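Local coordinates for dihydrodipicolinate synthase family protein (Sinorhizobium meliloti, PDB 4DNH) that is of unknown function but has a TIM-barrel fold and is probably related to dihydrodipicolinate synthases, at residues A[28-34]-A[287-293]; A[70-76]-A[283-287]; A[239-244]-A[266-272]; A[257-261]-A[308-313]; A[260-265]-A[301-305]. All coordinates share one frame; numbering follows the deposited sequence.

Contact 1. Residues A[28-34]-A[287-293]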
# COMPACT_ATOMS: atom_id res chain seq x y z
N ARG A 28 12.96 -1.54 -15.76
CA ARG A 28 12.15 -0.63 -16.57
C ARG A 28 12.19 0.77 -16.00
O ARG A 28 12.37 0.97 -14.79
CB ARG A 28 10.67 -1.08 -16.63
CG ARG A 28 10.41 -2.36 -17.41
CD ARG A 28 8.93 -2.67 -17.61
NE ARG A 28 8.80 -3.98 -18.24
CZ ARG A 28 8.70 -5.14 -17.58
NH1 ARG A 28 8.62 -6.27 -18.27
NH2 ARG A 28 8.68 -5.16 -16.24
N ASP A 29 12.02 1.73 -16.90
CA ASP A 29 12.00 3.15 -16.61
C ASP A 29 10.54 3.55 -16.57
O ASP A 29 9.76 3.12 -17.42
CB ASP A 29 12.71 3.90 -17.76
CG ASP A 29 13.05 5.34 -17.42
OD1 ASP A 29 12.16 6.11 -17.00
OD2 ASP A 29 14.23 5.72 -17.60
N ALA A 30 10.17 4.39 -15.61
CA ALA A 30 8.78 4.85 -15.46
C ALA A 30 8.23 5.52 -16.72
O ALA A 30 7.02 5.50 -16.97
CB ALA A 30 8.64 5.78 -14.26
N LYS A 31 9.12 6.10 -17.53
CA LYS A 31 8.73 6.75 -18.78
C LYS A 31 8.11 5.79 -19.81
O LYS A 31 7.41 6.23 -20.72
CB LYS A 31 9.90 7.53 -19.38
CG LYS A 31 10.04 8.93 -18.78
CD LYS A 31 11.49 9.37 -18.70
CE LYS A 31 12.00 9.96 -20.00
NZ LYS A 31 13.35 10.56 -19.83
N ALA A 32 8.35 4.49 -19.66
CA ALA A 32 7.71 3.49 -20.52
C ALA A 32 6.22 3.33 -20.20
O ALA A 32 5.48 2.74 -20.99
CB ALA A 32 8.43 2.15 -20.41
N PHE A 33 5.79 3.86 -19.05
CA PHE A 33 4.38 3.78 -18.63
C PHE A 33 3.58 5.00 -19.06
O PHE A 33 4.14 6.09 -19.26
CB PHE A 33 4.25 3.64 -17.10
CG PHE A 33 5.11 2.58 -16.48
CD1 PHE A 33 5.56 1.48 -17.21
CD2 PHE A 33 5.46 2.67 -15.14
CE1 PHE A 33 6.35 0.51 -16.63
CE2 PHE A 33 6.24 1.70 -14.55
CZ PHE A 33 6.69 0.62 -15.30
N SER A 34 2.27 4.81 -19.18
CA SER A 34 1.34 5.90 -19.42
C SER A 34 0.53 6.15 -18.16
O SER A 34 -0.56 6.73 -18.23
CB SER A 34 0.41 5.55 -20.59
OG SER A 34 -0.33 4.37 -20.35
N SER A 287 4.68 -3.94 -13.30
CA SER A 287 5.64 -3.29 -14.15
C SER A 287 5.42 -3.73 -15.60
O SER A 287 5.21 -2.89 -16.48
CB SER A 287 7.06 -3.61 -13.68
OG SER A 287 8.03 -3.11 -14.59
N ALA A 288 5.46 -5.04 -15.85
CA ALA A 288 5.28 -5.58 -17.20
C ALA A 288 3.97 -5.13 -17.84
O ALA A 288 3.92 -4.87 -19.04
CB ALA A 288 5.37 -7.10 -17.19
N ALA A 289 2.93 -5.02 -17.03
CA ALA A 289 1.61 -4.64 -17.54
C ALA A 289 1.49 -3.14 -17.76
O ALA A 289 0.88 -2.72 -18.73
CB ALA A 289 0.52 -5.16 -16.62
N LEU A 290 2.06 -2.35 -16.88
CA LEU A 290 2.10 -0.91 -17.07
C LEU A 290 2.89 -0.53 -18.32
O LEU A 290 2.61 0.49 -18.95
CB LEU A 290 2.68 -0.21 -15.84
CG LEU A 290 1.82 -0.18 -14.58
CD1 LEU A 290 2.65 0.24 -13.38
CD2 LEU A 290 0.61 0.73 -14.71
N GLU A 291 3.87 -1.35 -18.68
CA GLU A 291 4.60 -1.14 -19.93
C GLU A 291 3.70 -1.39 -21.13
O GLU A 291 3.64 -0.56 -22.05
CB GLU A 291 5.85 -2.01 -20.01
CG GLU A 291 6.68 -1.73 -21.25
CD GLU A 291 7.78 -2.74 -21.50
OE1 GLU A 291 7.98 -3.66 -20.68
OE2 GLU A 291 8.46 -2.62 -22.54
N ALA A 292 3.00 -2.52 -21.13
CA ALA A 292 2.05 -2.86 -22.20
C ALA A 292 0.96 -1.78 -22.37
O ALA A 292 0.68 -1.36 -23.49
CB ALA A 292 1.43 -4.23 -21.97
N LEU A 293 0.39 -1.32 -21.25
CA LEU A 293 -0.59 -0.23 -21.26
C LEU A 293 -0.03 1.06 -21.87
O LEU A 293 -0.71 1.74 -22.65
CB LEU A 293 -1.07 0.06 -19.85
CG LEU A 293 -2.49 0.52 -19.54
CD1 LEU A 293 -2.50 1.17 -18.17
CD2 LEU A 293 -3.09 1.46 -20.57
O HOH W 1 1.08 2.60 -18.44

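Contact 2. Residues A[70-76]-A[283-287]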
# COMPACT_ATOMS: atom_id res chain seq x y z
N ARG A 70 14.39 -2.75 -5.49
CA ARG A 70 13.65 -3.66 -6.37
C ARG A 70 12.50 -2.93 -7.05
O ARG A 70 12.27 -3.11 -8.26
CB ARG A 70 13.11 -4.86 -5.57
CG ARG A 70 12.53 -6.00 -6.41
CD ARG A 70 11.97 -7.07 -5.48
NE ARG A 70 10.89 -7.89 -6.04
CZ ARG A 70 11.08 -8.93 -6.86
NH1 ARG A 70 12.32 -9.26 -7.25
NH2 ARG A 70 10.03 -9.62 -7.30
N LEU A 71 11.78 -2.10 -6.29
CA LEU A 71 10.64 -1.37 -6.85
C LEU A 71 11.12 -0.31 -7.83
O LEU A 71 10.60 -0.21 -8.93
CB LEU A 71 9.72 -0.74 -5.77
CG LEU A 71 8.92 -1.66 -4.85
CD1 LEU A 71 8.18 -0.83 -3.80
CD2 LEU A 71 7.93 -2.54 -5.61
N TRP A 72 12.11 0.48 -7.42
CA TRP A 72 12.68 1.46 -8.34
C TRP A 72 13.19 0.84 -9.61
O TRP A 72 12.98 1.41 -10.68
CB TRP A 72 13.73 2.31 -7.67
CG TRP A 72 13.13 3.20 -6.61
CD1 TRP A 72 11.92 3.89 -6.66
CD2 TRP A 72 13.71 3.55 -5.30
NE1 TRP A 72 11.71 4.61 -5.51
CE2 TRP A 72 12.74 4.45 -4.65
CE3 TRP A 72 14.89 3.22 -4.62
CZ2 TRP A 72 12.97 4.99 -3.39
CZ3 TRP A 72 15.10 3.76 -3.34
CH2 TRP A 72 14.16 4.62 -2.74
N ASP A 73 13.81 -0.35 -9.51
CA ASP A 73 14.36 -1.09 -10.67
C ASP A 73 13.29 -1.42 -11.69
O ASP A 73 13.55 -1.41 -12.89
CB ASP A 73 14.99 -2.43 -10.25
CG ASP A 73 16.35 -2.27 -9.59
OD1 ASP A 73 16.93 -1.16 -9.63
OD2 ASP A 73 16.85 -3.27 -9.02
N LEU A 74 12.09 -1.73 -11.20
CA LEU A 74 10.96 -2.09 -12.04
C LEU A 74 10.19 -0.86 -12.55
O LEU A 74 9.20 -0.99 -13.27
CB LEU A 74 10.02 -3.04 -11.31
CG LEU A 74 10.56 -4.44 -10.98
CD1 LEU A 74 9.68 -5.11 -9.94
CD2 LEU A 74 10.70 -5.35 -12.19
N GLY A 75 10.66 0.32 -12.15
CA GLY A 75 10.05 1.57 -12.60
C GLY A 75 8.92 2.08 -11.73
O GLY A 75 8.40 3.16 -11.98
N LEU A 76 8.55 1.30 -10.70
CA LEU A 76 7.44 1.67 -9.81
C LEU A 76 7.92 2.70 -8.82
O LEU A 76 9.08 2.69 -8.41
CB LEU A 76 6.92 0.44 -9.05
CG LEU A 76 6.43 -0.70 -9.95
CD1 LEU A 76 6.18 -1.97 -9.15
CD2 LEU A 76 5.17 -0.30 -10.68
N ALA A 283 4.87 -6.68 -7.90
CA ALA A 283 5.74 -5.70 -8.55
C ALA A 283 6.15 -6.04 -9.99
O ALA A 283 5.89 -5.23 -10.89
CB ALA A 283 6.96 -5.39 -7.69
N PRO A 284 6.76 -7.23 -10.22
CA PRO A 284 7.24 -7.57 -11.57
C PRO A 284 6.15 -7.58 -12.63
O PRO A 284 6.38 -7.10 -13.74
CB PRO A 284 7.78 -8.98 -11.41
CG PRO A 284 8.09 -9.11 -9.96
CD PRO A 284 7.06 -8.30 -9.25
N VAL A 285 4.98 -8.10 -12.27
CA VAL A 285 3.85 -8.22 -13.17
C VAL A 285 3.26 -6.85 -13.45
O VAL A 285 2.96 -6.51 -14.61
CB VAL A 285 2.75 -9.14 -12.58
CG1 VAL A 285 1.53 -9.18 -13.49
CG2 VAL A 285 3.29 -10.54 -12.34
N ALA A 286 3.08 -6.05 -12.39
CA ALA A 286 2.52 -4.71 -12.54
C ALA A 286 3.36 -3.88 -13.49
O ALA A 286 2.83 -3.20 -14.38
CB ALA A 286 2.41 -4.03 -11.19
N SER A 287 4.68 -3.94 -13.30
CA SER A 287 5.64 -3.29 -14.15
C SER A 287 5.42 -3.73 -15.60
O SER A 287 5.21 -2.89 -16.48
CB SER A 287 7.06 -3.61 -13.68
OG SER A 287 8.03 -3.11 -14.59

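Contact 3. Residues A[239-244]-A[266-272]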
# COMPACT_ATOMS: atom_id res chain seq x y z
N GLU A 239 -15.12 5.38 -6.55
CA GLU A 239 -13.94 5.93 -7.19
C GLU A 239 -14.26 6.55 -8.57
O GLU A 239 -13.83 7.66 -8.88
CB GLU A 239 -12.84 4.86 -7.32
CG GLU A 239 -11.50 5.42 -7.75
CD GLU A 239 -10.37 4.39 -7.82
OE1 GLU A 239 -10.36 3.42 -7.03
OE2 GLU A 239 -9.46 4.57 -8.67
N ILE A 240 -15.02 5.81 -9.37
CA ILE A 240 -15.37 6.23 -10.72
C ILE A 240 -16.15 7.53 -10.66
O ILE A 240 -15.87 8.47 -11.41
CB ILE A 240 -16.14 5.13 -11.49
CG1 ILE A 240 -15.19 3.95 -11.79
CG2 ILE A 240 -16.76 5.68 -12.77
CD1 ILE A 240 -15.83 2.72 -12.39
N VAL A 241 -17.10 7.60 -9.72
CA VAL A 241 -17.90 8.81 -9.52
C VAL A 241 -17.04 9.98 -9.06
O VAL A 241 -17.33 11.14 -9.37
CB VAL A 241 -19.10 8.58 -8.57
CG1 VAL A 241 -19.78 9.90 -8.18
CG2 VAL A 241 -20.12 7.64 -9.20
N MSE A 242 -15.95 9.69 -8.36
CA MSE A 242 -15.14 10.76 -7.79
C MSE A 242 -14.12 11.27 -8.75
O MSE A 242 -13.88 12.48 -8.81
CB MSE A 242 -14.48 10.30 -6.51
CG MSE A 242 -14.21 11.55 -5.69
SE MSE A 242 -13.12 10.97 -4.16
CE MSE A 242 -13.25 12.65 -3.14
N ARG A 243 -13.51 10.37 -9.52
CA ARG A 243 -12.48 10.77 -10.48
C ARG A 243 -13.00 11.63 -11.64
O ARG A 243 -12.22 12.26 -12.35
CB ARG A 243 -11.71 9.55 -10.99
CG ARG A 243 -12.51 8.61 -11.87
CD ARG A 243 -11.61 7.51 -12.39
NE ARG A 243 -12.36 6.60 -13.24
CZ ARG A 243 -11.94 5.41 -13.66
NH1 ARG A 243 -10.75 4.94 -13.30
NH2 ARG A 243 -12.73 4.67 -14.43
N ARG A 244 -14.32 11.67 -11.81
CA ARG A 244 -14.98 12.47 -12.85
C ARG A 244 -15.27 13.90 -12.38
O ARG A 244 -15.42 14.82 -13.20
CB ARG A 244 -16.25 11.78 -13.34
CG ARG A 244 -15.99 10.49 -14.11
CD ARG A 244 -17.24 9.62 -14.27
NE ARG A 244 -16.94 8.40 -15.03
CZ ARG A 244 -17.85 7.59 -15.57
NH1 ARG A 244 -19.15 7.84 -15.46
NH2 ARG A 244 -17.44 6.52 -16.24
N GLY A 266 -9.19 2.26 -17.05
CA GLY A 266 -10.18 3.33 -17.15
C GLY A 266 -11.35 3.06 -18.09
O GLY A 266 -11.45 2.00 -18.71
N ASP A 267 -12.23 4.04 -18.18
CA ASP A 267 -13.38 3.97 -19.07
C ASP A 267 -13.30 5.03 -20.17
O ASP A 267 -12.25 5.64 -20.39
CB ASP A 267 -14.70 4.09 -18.28
CG ASP A 267 -14.61 5.04 -17.09
OD1 ASP A 267 -14.02 6.14 -17.21
OD2 ASP A 267 -15.17 4.68 -16.02
N GLU A 268 -14.43 5.23 -20.84
CA GLU A 268 -14.59 6.23 -21.89
C GLU A 268 -14.58 7.67 -21.36
O GLU A 268 -14.69 8.62 -22.15
CB GLU A 268 -15.88 5.95 -22.68
CG GLU A 268 -15.83 4.67 -23.50
CD GLU A 268 -17.18 4.25 -24.07
OE1 GLU A 268 -17.89 5.10 -24.65
OE2 GLU A 268 -17.53 3.05 -23.94
N GLU A 269 -14.46 7.85 -20.04
CA GLU A 269 -14.46 9.19 -19.42
C GLU A 269 -13.12 9.53 -18.80
O GLU A 269 -12.67 10.67 -18.85
CB GLU A 269 -15.58 9.31 -18.37
CG GLU A 269 -17.01 9.18 -18.90
CD GLU A 269 -17.53 10.43 -19.61
OE1 GLU A 269 -16.79 11.44 -19.72
OE2 GLU A 269 -18.70 10.41 -20.06
N GLY A 270 -12.47 8.53 -18.21
CA GLY A 270 -11.17 8.72 -17.60
C GLY A 270 -10.51 7.44 -17.15
O GLY A 270 -11.08 6.36 -17.27
N HIS A 271 -9.30 7.57 -16.65
CA HIS A 271 -8.63 6.46 -16.00
C HIS A 271 -8.20 6.89 -14.62
O HIS A 271 -8.41 8.05 -14.24
CB HIS A 271 -7.45 5.97 -16.83
CG HIS A 271 -6.47 7.04 -17.24
ND1 HIS A 271 -5.60 7.62 -16.38
CD2 HIS A 271 -6.21 7.62 -18.50
CE1 HIS A 271 -4.85 8.53 -17.03
NE2 HIS A 271 -5.22 8.52 -18.33
N SER A 272 -7.66 5.96 -13.84
CA SER A 272 -6.93 6.37 -12.64
C SER A 272 -5.49 5.86 -12.62
O SER A 272 -5.16 4.86 -13.27
CB SER A 272 -7.67 6.06 -11.33
OG SER A 272 -8.46 4.90 -11.39
O HOH W 2 -10.17 10.41 -14.11

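Contact 4. Residues A[257-261]-A[308-313]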
# COMPACT_ATOMS: atom_id res chain seq x y z
N ASP A 257 -7.36 -2.30 -4.13
CA ASP A 257 -6.68 -3.56 -4.45
C ASP A 257 -7.61 -4.69 -4.93
O ASP A 257 -7.14 -5.78 -5.26
CB ASP A 257 -5.85 -4.05 -3.25
CG ASP A 257 -4.82 -3.01 -2.77
OD1 ASP A 257 -3.72 -2.92 -3.37
OD2 ASP A 257 -5.10 -2.30 -1.78
N PHE A 258 -8.92 -4.43 -4.98
CA PHE A 258 -9.88 -5.39 -5.53
C PHE A 258 -10.15 -5.16 -7.02
O PHE A 258 -10.51 -6.09 -7.74
CB PHE A 258 -11.20 -5.31 -4.78
CG PHE A 258 -11.33 -6.29 -3.66
CD1 PHE A 258 -10.58 -6.14 -2.50
CD2 PHE A 258 -12.23 -7.35 -3.76
CE1 PHE A 258 -10.70 -7.04 -1.46
CE2 PHE A 258 -12.37 -8.25 -2.72
CZ PHE A 258 -11.59 -8.10 -1.57
N ASN A 259 -9.95 -3.91 -7.46
CA ASN A 259 -10.43 -3.43 -8.75
C ASN A 259 -9.45 -2.63 -9.61
O ASN A 259 -9.85 -2.04 -10.62
CB ASN A 259 -11.66 -2.59 -8.49
CG ASN A 259 -12.79 -3.42 -7.96
OD1 ASN A 259 -13.19 -4.40 -8.59
ND2 ASN A 259 -13.29 -3.08 -6.78
N TYR A 260 -8.18 -2.63 -9.20
CA TYR A 260 -7.11 -1.88 -9.85
C TYR A 260 -6.98 -2.03 -11.38
O TYR A 260 -6.78 -1.03 -12.08
CB TYR A 260 -5.77 -2.18 -9.16
CG TYR A 260 -5.38 -3.64 -9.11
CD1 TYR A 260 -5.88 -4.49 -8.12
CD2 TYR A 260 -4.48 -4.18 -10.04
CE1 TYR A 260 -5.52 -5.83 -8.07
CE2 TYR A 260 -4.11 -5.52 -10.01
CZ TYR A 260 -4.63 -6.35 -9.02
OH TYR A 260 -4.26 -7.69 -8.99
N ALA A 261 -7.08 -3.24 -11.90
CA ALA A 261 -6.93 -3.45 -13.34
C ALA A 261 -7.98 -2.66 -14.13
O ALA A 261 -7.62 -1.91 -15.05
CB ALA A 261 -6.99 -4.93 -13.70
N THR A 308 -3.71 -11.79 -11.64
CA THR A 308 -3.32 -11.37 -10.32
C THR A 308 -4.53 -10.99 -9.48
O THR A 308 -4.51 -11.13 -8.26
CB THR A 308 -2.37 -10.15 -10.38
OG1 THR A 308 -3.11 -9.01 -10.82
CG2 THR A 308 -1.19 -10.42 -11.33
N VAL A 309 -5.57 -10.50 -10.14
CA VAL A 309 -6.75 -9.97 -9.46
C VAL A 309 -7.35 -10.97 -8.45
O VAL A 309 -7.65 -10.58 -7.32
CB VAL A 309 -7.80 -9.44 -10.48
CG1 VAL A 309 -9.13 -9.14 -9.80
CG2 VAL A 309 -7.25 -8.21 -11.20
N PRO A 310 -7.51 -12.25 -8.83
CA PRO A 310 -8.03 -13.17 -7.82
C PRO A 310 -7.08 -13.28 -6.62
O PRO A 310 -7.54 -13.31 -5.49
CB PRO A 310 -8.14 -14.51 -8.57
CG PRO A 310 -8.30 -14.13 -9.98
CD PRO A 310 -7.47 -12.88 -10.17
N LEU A 311 -5.78 -13.34 -6.88
CA LEU A 311 -4.76 -13.39 -5.84
C LEU A 311 -4.90 -12.18 -4.92
O LEU A 311 -4.92 -12.32 -3.70
CB LEU A 311 -3.37 -13.42 -6.47
CG LEU A 311 -2.19 -13.04 -5.56
CD1 LEU A 311 -1.93 -14.11 -4.50
CD2 LEU A 311 -0.95 -12.78 -6.41
N SER A 312 -5.01 -11.01 -5.52
CA SER A 312 -5.21 -9.81 -4.74
C SER A 312 -6.48 -9.83 -3.85
O SER A 312 -6.42 -9.50 -2.67
CB SER A 312 -5.27 -8.60 -5.67
OG SER A 312 -5.04 -7.44 -4.90
N ARG A 313 -7.62 -10.19 -4.42
CA ARG A 313 -8.85 -10.26 -3.65
C ARG A 313 -8.71 -11.22 -2.48
O ARG A 313 -9.29 -10.99 -1.41
CB ARG A 313 -10.00 -10.65 -4.55
CG ARG A 313 -10.30 -9.55 -5.55
CD ARG A 313 -11.25 -9.97 -6.65
NE ARG A 313 -11.60 -8.77 -7.41
CZ ARG A 313 -12.45 -8.73 -8.42
NH1 ARG A 313 -13.07 -9.83 -8.83
NH2 ARG A 313 -12.67 -7.58 -9.03

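Contact 5. Residues A[260-265]-A[301-305]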
# COMPACT_ATOMS: atom_id res chain seq x y z
N TYR A 260 -8.18 -2.63 -9.20
CA TYR A 260 -7.11 -1.88 -9.85
C TYR A 260 -6.98 -2.03 -11.38
O TYR A 260 -6.78 -1.03 -12.08
CB TYR A 260 -5.77 -2.18 -9.16
CG TYR A 260 -5.38 -3.64 -9.11
CD1 TYR A 260 -5.88 -4.49 -8.12
CD2 TYR A 260 -4.48 -4.18 -10.04
CE1 TYR A 260 -5.52 -5.83 -8.07
CE2 TYR A 260 -4.11 -5.52 -10.01
CZ TYR A 260 -4.63 -6.35 -9.02
OH TYR A 260 -4.26 -7.69 -8.99
N ALA A 261 -7.08 -3.24 -11.90
CA ALA A 261 -6.93 -3.45 -13.34
C ALA A 261 -7.98 -2.66 -14.13
O ALA A 261 -7.62 -1.91 -15.05
CB ALA A 261 -6.99 -4.93 -13.70
N GLU A 262 -9.25 -2.80 -13.74
CA GLU A 262 -10.37 -2.09 -14.35
C GLU A 262 -10.22 -0.58 -14.25
O GLU A 262 -10.48 0.14 -15.23
CB GLU A 262 -11.71 -2.52 -13.72
CG GLU A 262 -12.93 -1.87 -14.38
CD GLU A 262 -14.23 -2.05 -13.61
OE1 GLU A 262 -14.38 -3.06 -12.89
OE2 GLU A 262 -15.13 -1.16 -13.73
N LEU A 263 -9.81 -0.11 -13.07
CA LEU A 263 -9.71 1.33 -12.81
C LEU A 263 -8.50 1.98 -13.48
O LEU A 263 -8.64 3.08 -14.03
CB LEU A 263 -9.69 1.60 -11.30
CG LEU A 263 -10.91 1.10 -10.51
CD1 LEU A 263 -10.59 1.02 -9.02
CD2 LEU A 263 -12.10 1.99 -10.76
N ILE A 264 -7.34 1.31 -13.45
CA ILE A 264 -6.12 1.81 -14.10
C ILE A 264 -6.31 1.96 -15.62
O ILE A 264 -5.99 3.00 -16.18
CB ILE A 264 -4.88 0.99 -13.71
CG1 ILE A 264 -4.62 1.11 -12.20
CG2 ILE A 264 -3.63 1.47 -14.44
CD1 ILE A 264 -3.61 0.13 -11.62
N ALA A 265 -6.86 0.93 -16.26
CA ALA A 265 -7.21 0.99 -17.69
C ALA A 265 -8.25 2.08 -17.97
O ALA A 265 -8.20 2.74 -19.00
CB ALA A 265 -7.71 -0.37 -18.19
N PHE A 301 -1.89 -5.94 -21.30
CA PHE A 301 -2.16 -5.41 -19.98
C PHE A 301 -3.08 -6.32 -19.16
O PHE A 301 -2.70 -6.77 -18.06
CB PHE A 301 -2.77 -4.01 -20.10
CG PHE A 301 -3.22 -3.41 -18.78
CD1 PHE A 301 -2.32 -2.76 -17.95
CD2 PHE A 301 -4.56 -3.47 -18.40
CE1 PHE A 301 -2.74 -2.19 -16.76
CE2 PHE A 301 -4.99 -2.91 -17.20
CZ PHE A 301 -4.08 -2.26 -16.38
N PHE A 302 -4.27 -6.61 -19.71
CA PHE A 302 -5.25 -7.46 -19.04
C PHE A 302 -4.79 -8.92 -18.93
O PHE A 302 -5.01 -9.55 -17.90
CB PHE A 302 -6.62 -7.39 -19.72
CG PHE A 302 -7.37 -6.10 -19.48
CD1 PHE A 302 -7.85 -5.78 -18.21
CD2 PHE A 302 -7.62 -5.22 -20.53
CE1 PHE A 302 -8.53 -4.60 -17.98
CE2 PHE A 302 -8.31 -4.03 -20.31
CZ PHE A 302 -8.76 -3.72 -19.03
N GLU A 303 -4.16 -9.44 -19.98
CA GLU A 303 -3.60 -10.79 -19.97
C GLU A 303 -2.64 -10.99 -18.80
O GLU A 303 -2.61 -12.06 -18.20
CB GLU A 303 -2.85 -11.09 -21.27
CG GLU A 303 -3.71 -11.57 -22.43
CD GLU A 303 -2.95 -11.66 -23.75
OE1 GLU A 303 -1.70 -11.57 -23.72
OE2 GLU A 303 -3.60 -11.82 -24.81
N LEU A 304 -1.84 -9.96 -18.52
CA LEU A 304 -0.88 -9.98 -17.42
C LEU A 304 -1.54 -9.73 -16.05
O LEU A 304 -1.23 -10.42 -15.06
CB LEU A 304 0.23 -8.96 -17.67
CG LEU A 304 1.28 -9.22 -18.78
CD1 LEU A 304 2.05 -7.95 -19.12
CD2 LEU A 304 2.27 -10.32 -18.43
N LEU A 305 -2.46 -8.77 -15.99
CA LEU A 305 -2.97 -8.31 -14.70
C LEU A 305 -4.19 -9.08 -14.20
O LEU A 305 -4.24 -9.43 -13.02
CB LEU A 305 -3.25 -6.82 -14.75
CG LEU A 305 -2.67 -5.89 -13.67
CD1 LEU A 305 -1.26 -6.26 -13.20
CD2 LEU A 305 -2.70 -4.45 -14.16

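Contact 1. Residues A[28-34]-A[287-293]
Arg28 and Phe33, from the loop before strand 37-40, meet helix 283-294 in two different ways. The polar part is a salt bridge from Arg28 NE to Glu291 OE1, 2.6 Å. The arginine chain is extended from CG to NE, and the two side chains cross at about a right angle. NE meets OE1 from above the carboxylate plane, 37° out of it. Arg28 NH2 also donates to Ser287 OG at 2.7 Å. One face of the guanidinium lies over Ala288, with CA 3.4 Å above the plane. The apolar part is a CH-pi contact: Leu290 CB sits 3.7 Å from the centroid of the Phe33 ring, over its face. A water adds a bridge, accepting from Ser34 N (2.6 Å) and donating to Leu290 O (2.7 Å). Behind the helix, Ala289 and Leu293 pack on Phe301. The Arg28 charge probably offsets that of Glu291, and bonds to Ser287 and Glu291, one helical turn apart, limit rotation of the guanidinium.

Contact 2. Residues A[70-76]-A[283-287]
Leu74 and Ser287 bring their CA atoms within 5.8 Å where the end of helix 61-73 passes helix 283-294. In this TIM barrel, the helix between the first two strands here meets one that follows the eighth, as expected of a closed barrel. Helix 61-73 ends in a Schellman motif, with Gly75 at positive phi, and the chain turns into strand 77-80. The side chains are mostly apolar. Ala283 CB is met by three leucines: Leu74 CD1 at 3.5 Å, Leu71 CD2 at 3.7 Å and Leu76 CD1 at 3.8 Å. Leu74 CD1 also lies 4.2 Å from Pro284 CD. Arg70 adds a contact from its end. Its CG is anti to the backbone N (chi1 -170°) and its chain runs extended, which carries NH2 to 3.3 Å from Pro284 CG. The polar link uses Ser287, whose OG also accepts from Arg28. That hydroxyl donates to Leu74 O at 2.8 Å, in the carbonyl plane and on a lone pair.

Contact 3. Residues A[239-244]-A[266-272]
A salt-bridge network at the protein surface ties Arg243 and Arg244, near helix 236-243, to Asp267. Asp267 lies in the loop that joins helix 260-265 to strand 273-276, so the contact belongs to the side of the TIM barrel where chains enter the strands. Arg243 NH2 and Arg244 NH2 both approach Asp267 OD2, each at 2.9 Å, and both hydrogen bonds are weak. The guanidinium of Arg243 stands nearly perpendicular to the carboxylate, with planes 86° apart. Arg243 starts with CG tucked over its own main chain (chi1 69°), and the rest of the chain is extended toward the loop. At the same guanidinium, NH1 donates to Ser272 OG at 3.0 Å, close to its plane, and also to Leu263 O. Ser272 OG in turn donates to Glu239 OE2 at 2.9 Å, nearly along the C-O axis. The other oxygen of Glu239 is hydrogen-bonded to Thr254. The Arg244 guanidinium lies between Ile240 CG2 on one face and Glu269 CG on the opposite face. The loop holds its own shape through Asp267. Its OD1 accepts from Gly270 N at 3.0 Å, an Asx motif, which probably steadies the carboxylate for the arginines. A water donates to His271 O at 2.9 Å and, at 3.3 Å, to Arg243 O.

Contact 4. Residues A[257-261]-A[308-313]
Arg313 grips Phe258 O side-on with two nitrogens, NE and NH2, each at 2.9 Å. The oxygen lies close to the guanidinium plane. NE comes in on a lone pair in the carbonyl plane, while NH2 is tilted 31° from that plane. NH2 also makes a weak bond to Asn259 OD1. The base of the same arginine packs on the Phe258 ring: its CA lies over the face, 4.2 Å from the centroid. Next to Arg313, Ser312 OG donates to Asp257 O at 2.7 Å, in the carbonyl plane and on a lone pair. Tyr260 OH donates to Thr308 OG1 at 2.5 Å. A chi1 of 56° swings the Tyr260 ring across to helix 308-315. Further out, Thr308 OG1 is also bonded to Leu305 O, and Asp257 OD1 takes the backbone N of Ile278. Asp257 OD2 binds a glycerol, probably from crystallisation. This is the loop after strand 251-254, at the C-terminal strand ends, where TIM-barrel enzymes carry their active sites; none is established here.

Contact 5. Residues A[260-265]-A[301-305]
Ala261 and Ala265, on one side of the short barrel helix 260-265, receive the aromatic rings of Phe301 and Phe302 from helix 298-305. The two segments run nearly antiparallel, at 157° between their directions, with axes 10.7 Å apart. No hydrogen bond crosses between them, and the contact is buried and largely apolar. Ala265 CB touches both rings, 3.6 Å from Phe302 CZ and 3.9 Å from Phe301 CE2. A chi1 near 180° (174°) turns the Phe301 ring toward helix 260-265. There its edge faces Ala261 O, with CE2 at 3.5 Å. That oxygen is already used by Ala265 N in the helix. The two rings also meet each other: Phe301 CD2 stands 3.9 Å above the plane of Phe302, over its centre. In the TIM barrel, helix 260-265 connects strands 251-254 and 273-276, while helix 298-305 comes after helix 283-294, beyond the eighth strand. Phe301 lies between helix 260-265 and helix 283-294. On the inner side, Ile264 CG2 lies 4.2 Å from Phe301 CZ, and Ile264 itself rests on Ala274 and Leu276 of the last strand. At the start of helix 260-265, Leu305 CG meets the edge of the Tyr260 ring at CE2, 4.0 Å away. Leu305 CB lies 4.3 Å from Ala261 CB.

How the contacts relate
Contacts 1 and 2 share Ser287 and lie about 9 Å apart, centre to centre; Arg28 N also lies 2.9 Å from Asp73 O, probably a hydrogen bond. Contact 5 continues from contact 1 through the packing of Leu293 CB on Phe301 CD1, 3.6 Å. Contacts 4 and 5 share Tyr260 and Ala261 at the start of helix 260-265. Contact 3 joins contact 5 through Leu263, whose O is 3.0 Å from Ser272 N. Helices 283-294, 298-305 and 308-315 follow one another in the chain, and contact 2 touches contact 4 through Val285 CG1 and Thr308 CG2, 3.7 Å. Glycerol, probably from the crystallisation liquor, lies about 3 Å from the Asp257 side chain and about 4 Å from that of Arg28.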